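Local coordinates for putative GH105 family protein (Salmonella enterica subsp. enterica serovar Paratyphi A, PDB 3QWT) that is of unconfirmed function but, as a possible member of glycoside hydrolase family 105, probably hydrolyses unsaturated sugar units from oligosaccharides, at residues R257-L260 and V261-L264. Numbering follows the deposited sequence.
Sequences RRYL and VQVL
R257, R258, Y259 and L260 each accept a backbone hydrogen bond from the residue four places on, V261, Q262, V263 and L264, so 257-264 is two regular turns of alpha helix. The straightest of the four runs from V261 N to R257 O, 2.9 Å long with an N-H...O angle of 172°.

The side chains meet mainly around Y259. Its CG is anti to the backbone N (chi1 -179°), which carries the ring alongside the next turn. V263 CG2 sits over one face of the ring, toward its rim, 4.0 Å from Y259 CE2. The same methyl lies 3.4 Å from Y259 O. Q262 runs beside the tyrosine and points the same way, with its amide plane 33° from the ring plane. A bend in the chain at chi2 brings NE2 round to Y259 O. Q262 NE2 thus gives Y259 O a weak hydrogen bond of 3.5 Å, beside the one from V263 N, and lies 3.9 Å from Y259 CE1. R257 is extended from CG to NE, and its NH1 comes within 3.7 Å of V261 CG2.

The contact lies near the start of helix 255-272, in the alpha/alpha toroid fold. Two side chains bind the second subunit, R258 by a salt bridge with its E193 and a cation-pi contact with its Y196, and Q262 by a hydrogen bond from its Q203 NE2 to Q262 OE1, while Y259 also packs on L199 of that subunit. Within the chain, L260 packs on F244 and L245 of helix 231-248 and on F198 of helix 188-205. V263 bridges the same two helices through I241 and V202, and Y259 rests on L199 and V202 of helix 188-205.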
loop_
_atom_site.group_PDB
_atom_site.type_symbol
_atom_site.label_atom_id
_atom_site.label_comp_id
_atom_site.label_asym_id
_atom_site.label_seq_id
_atom_site.Cartn_x
_atom_site.Cartn_y
_atom_site.Cartn_z
ATOM N N ARG A 257 -19.500 -6.595 -12.872
ATOM C CA ARG A 257 -20.681 -5.848 -12.461
ATOM C C ARG A 257 -21.530 -5.555 -13.686
ATOM O O ARG A 257 -22.719 -5.863 -13.703
ATOM C CB ARG A 257 -20.313 -4.537 -11.772
ATOM C CG ARG A 257 -21.503 -3.762 -11.192
ATOM C CD ARG A 257 -21.043 -2.393 -10.748
ATOM N NE ARG A 257 -22.058 -1.579 -10.082
ATOM C CZ ARG A 257 -23.071 -0.978 -10.696
ATOM N NH1 ARG A 257 -23.245 -1.122 -12.005
ATOM N NH2 ARG A 257 -23.918 -0.235 -9.994
ATOM N N ARG A 258 -20.911 -4.986 -14.720
ATOM C CA ARG A 258 -21.660 -4.613 -15.927
ATOM C C ARG A 258 -22.309 -5.833 -16.534
ATOM O O ARG A 258 -23.416 -5.749 -17.048
ATOM C CB ARG A 258 -20.765 -3.950 -16.983
ATOM C CG ARG A 258 -20.467 -2.475 -16.744
ATOM C CD ARG A 258 -19.581 -1.902 -17.862
ATOM N NE ARG A 258 -20.246 -1.943 -19.169
ATOM C CZ ARG A 258 -19.608 -1.920 -20.337
ATOM N NH1 ARG A 258 -18.281 -1.877 -20.373
ATOM N NH2 ARG A 258 -20.295 -1.949 -21.471
ATOM N N TYR A 259 -21.620 -6.972 -16.485
ATOM C CA TYR A 259 -22.178 -8.154 -17.128
ATOM C C TYR A 259 -23.419 -8.630 -16.372
ATOM O O TYR A 259 -24.401 -9.063 -16.980
ATOM C CB TYR A 259 -21.149 -9.277 -17.283
ATOM C CG TYR A 259 -21.718 -10.498 -17.978
ATOM C CD1 TYR A 259 -21.983 -10.485 -19.341
ATOM C CD2 TYR A 259 -22.012 -11.650 -17.267
ATOM C CE1 TYR A 259 -22.497 -11.588 -19.975
ATOM C CE2 TYR A 259 -22.527 -12.764 -17.890
ATOM C CZ TYR A 259 -22.776 -12.726 -19.250
ATOM O OH TYR A 259 -23.296 -13.831 -19.880
ATOM N N LEU A 260 -23.395 -8.512 -15.050
ATOM C CA LEU A 260 -24.548 -8.940 -14.250
ATOM C C LEU A 260 -25.724 -7.979 -14.381
ATOM O O LEU A 260 -26.875 -8.398 -14.450
ATOM C CB LEU A 260 -24.174 -9.115 -12.776
ATOM C CG LEU A 260 -23.180 -10.243 -12.488
ATOM C CD1 LEU A 260 -22.892 -10.348 -10.992
ATOM C CD2 LEU A 260 -23.706 -11.564 -13.057
ATOM N N VAL A 261 -25.424 -6.689 -14.398
ATOM C CA VAL A 261 -26.440 -5.690 -14.628
ATOM C C VAL A 261 -27.117 -5.956 -15.974
ATOM O O VAL A 261 -28.322 -5.807 -16.097
ATOM C CB VAL A 261 -25.840 -4.278 -14.604
ATOM C CG1 VAL A 261 -26.842 -3.237 -15.149
ATOM C CG2 VAL A 261 -25.367 -3.924 -13.183
ATOM N N GLN A 262 -26.336 -6.371 -16.968
ATOM C CA GLN A 262 -26.865 -6.674 -18.292
ATOM C C GLN A 262 -27.823 -7.854 -18.288
ATOM O O GLN A 262 -28.896 -7.792 -18.896
ATOM C CB GLN A 262 -25.731 -6.955 -19.278
ATOM C CG GLN A 262 -26.222 -7.291 -20.688
ATOM C CD GLN A 262 -26.470 -8.791 -20.901
ATOM O OE1 GLN A 262 -27.203 -9.179 -21.806
ATOM N NE2 GLN A 262 -25.841 -9.628 -20.089
ATOM N N VAL A 263 -27.441 -8.927 -17.604
ATOM C CA VAL A 263 -28.306 -10.100 -17.477
ATOM C C VAL A 263 -29.612 -9.747 -16.771
ATOM O O VAL A 263 -30.707 -10.151 -17.200
ATOM C CB VAL A 263 -27.603 -11.215 -16.702
ATOM C CG1 VAL A 263 -28.611 -12.342 -16.314
ATOM C CG2 VAL A 263 -26.410 -11.728 -17.512
ATOM N N LEU A 264 -29.491 -8.976 -15.693
ATOM C CA LEU A 264 -30.658 -8.521 -14.959
ATOM C C LEU A 264 -31.572 -7.702 -15.878
ATOM O O LEU A 264 -32.787 -7.917 -15.930
ATOM C CB LEU A 264 -30.250 -7.689 -13.747
ATOM C CG LEU A 264 -31.442 -7.191 -12.914
ATOM C CD1 LEU A 264 -32.173 -8.362 -12.293
ATOM C CD2 LEU A 264 -30.985 -6.225 -11.836
#